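Local coordinates for xanthomonas outer protein D (Xanthomonas euvesicatoria, PDB 2OIX) that acts as a type III secreted virulence effector that removes SUMO from proteins, its catalytic part being a cysteine protease of the Ulp1 (C48) family, at residues D15-A18 with R19-R22. The protein carries 1 engineered substitution. Sequence-based numbering, arbitrary orientation.
Sequences DDLA and RRLR
Asp16 and Arg20, one turn apart near the end of helix 7-20 in the Ulp1-family C-terminal catalytic domain, form an i to i+4 salt bridge, a common pairing along a helix. The carboxylate and guanidinium are not laid flat against each other: their planes lie 38° apart. Asp16 OD2 stands 3.1 Å from Arg20 NE, close to the guanidinium plane, yet NE reaches that oxygen from well above the plane of the carboxylate. A bend at chi3 of Arg20 (-76°) turns the group back along the helix toward Asp16. Water closes the arrangement into a small ring, donating to Asp16 OD2 at 2.6 Å and accepting from Arg20 NH2, so this carboxylate oxygen is gripped twice.

Leu17 CD1 lies over one face of the same guanidinium, 3.3 Å from Arg20 NH2. With CG anti to the backbone N (chi1 -176°), the leucine also reaches Leu21: Leu17 CD1 meets Leu21 CG at 3.9 Å as the two side chains cross. This apolar pair faces inward, against Phe32 of strand 30-32 and residues of helix 136-153.

Arg19 behaves differently. Its guanidinium folds back over the backbone, with Asp15 O over one face. Arg19 NH2 comes 3.4 Å from Asp15 CB but stays 4.1 Å from Asp15 OD2, beyond salt-bridge range. Asp15 instead pairs through OD1 with Arg11, a turn earlier. In the backbone, Asp15 O, Asp16 O and Leu17 O each accept a hydrogen bond from the N of the residue four positions on.

With Asp16 at NE and a salt bridge from NH2 to Glu145 of helix 136-153, two carboxylates probably offset the cost of the like-charged Arg177 beside Arg20 NH1, and Arg20 ties the end of helix 7-20 to its neighbour.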
loop_
_atom_site.group_PDB
_atom_site.type_symbol
_atom_site.label_atom_id
_atom_site.label_comp_id
_atom_site.label_asym_id
_atom_site.label_seq_id
_atom_site.Cartn_x
_atom_site.Cartn_y
_atom_site.Cartn_z
ATOM N N ASP A 15 2.787 6.538 9.522
ATOM C CA ASP A 15 3.730 6.853 10.604
ATOM C C ASP A 15 3.125 6.502 11.957
ATOM O O ASP A 15 3.760 5.806 12.753
ATOM C CB ASP A 15 4.133 8.339 10.597
ATOM C CG ASP A 15 5.210 8.655 9.561
ATOM O OD1 ASP A 15 5.681 7.729 8.877
ATOM O OD2 ASP A 15 5.603 9.841 9.426
ATOM N N ASP A 16 1.902 6.976 12.213
ATOM C CA ASP A 16 1.218 6.714 13.476
ATOM C C ASP A 16 0.929 5.220 13.668
ATOM O O ASP A 16 1.155 4.682 14.767
ATOM C CB ASP A 16 -0.062 7.542 13.572
ATOM C CG ASP A 16 -0.845 7.261 14.836
ATOM O OD1 ASP A 16 -0.355 7.607 15.936
ATOM O OD2 ASP A 16 -1.952 6.693 14.734
ATOM N N LEU A 17 0.437 4.558 12.614
ATOM C CA LEU A 17 0.249 3.102 12.618
ATOM C C LEU A 17 1.514 2.361 13.036
ATOM O O LEU A 17 1.472 1.510 13.930
ATOM C CB LEU A 17 -0.152 2.579 11.218
ATOM C CG LEU A 17 -0.458 1.077 11.133
ATOM C CD1 LEU A 17 -1.546 0.617 12.151
ATOM C CD2 LEU A 17 -0.865 0.764 9.710
ATOM N N ALA A 18 2.628 2.679 12.370
ATOM C CA ALA A 18 3.915 2.074 12.663
ATOM C C ALA A 18 4.299 2.233 14.147
ATOM O O ALA A 18 4.854 1.312 14.746
ATOM C CB ALA A 18 5.006 2.648 11.738
ATOM N N ARG A 19 3.975 3.384 14.738
ATOM C CA ARG A 19 4.224 3.617 16.160
ATOM C C ARG A 19 3.318 2.741 17.018
ATOM O O ARG A 19 3.762 2.187 18.038
ATOM C CB ARG A 19 4.006 5.083 16.512
ATOM C CG ARG A 19 5.088 6.003 15.971
ATOM C CD ARG A 19 4.712 7.476 16.172
ATOM N NE ARG A 19 5.157 8.298 15.036
ATOM C CZ ARG A 19 4.421 9.252 14.456
ATOM N NH1 ARG A 19 3.182 9.511 14.879
ATOM N NH2 ARG A 19 4.925 9.943 13.438
ATOM N N ARG A 20 2.050 2.621 16.606
ATOM C CA ARG A 20 1.105 1.793 17.329
ATOM C C ARG A 20 1.516 0.320 17.321
ATOM O O ARG A 20 1.361 -0.356 18.326
ATOM C CB ARG A 20 -0.337 2.020 16.858
ATOM C CG ARG A 20 -0.871 3.417 17.202
ATOM C CD ARG A 20 -2.337 3.566 16.840
ATOM N NE ARG A 20 -2.563 3.746 15.405
ATOM C CZ ARG A 20 -3.204 2.891 14.604
ATOM N NH1 ARG A 20 -3.712 1.744 15.071
ATOM N NH2 ARG A 20 -3.317 3.183 13.312
ATOM N N LEU A 21 2.097 -0.144 16.216
ATOM C CA LEU A 21 2.497 -1.549 16.052
ATOM C C LEU A 21 3.876 -1.904 16.623
ATOM O O LEU A 21 4.274 -3.071 16.609
ATOM C CB LEU A 21 2.464 -1.941 14.556
ATOM C CG LEU A 21 1.162 -1.708 13.787
ATOM C CD1 LEU A 21 1.251 -2.331 12.405
ATOM C CD2 LEU A 21 -0.086 -2.232 14.560
ATOM N N ARG A 22 4.606 -0.908 17.109
ATOM C CA ARG A 22 5.977 -1.124 17.571
ATOM C C ARG A 22 6.126 -2.237 18.614
ATOM O O ARG A 22 5.457 -2.244 19.643
ATOM C CB ARG A 22 6.572 0.179 18.102
ATOM C CG ARG A 22 7.382 0.906 17.059
ATOM C CD ARG A 22 8.440 1.744 17.730
ATOM N NE ARG A 22 7.941 3.058 18.113
ATOM C CZ ARG A 22 8.495 3.846 19.037
ATOM N NH1 ARG A 22 9.578 3.458 19.716
ATOM N NH2 ARG A 22 7.943 5.028 19.286
HETATM O O HOH W 1 -2.718 5.720 12.433
#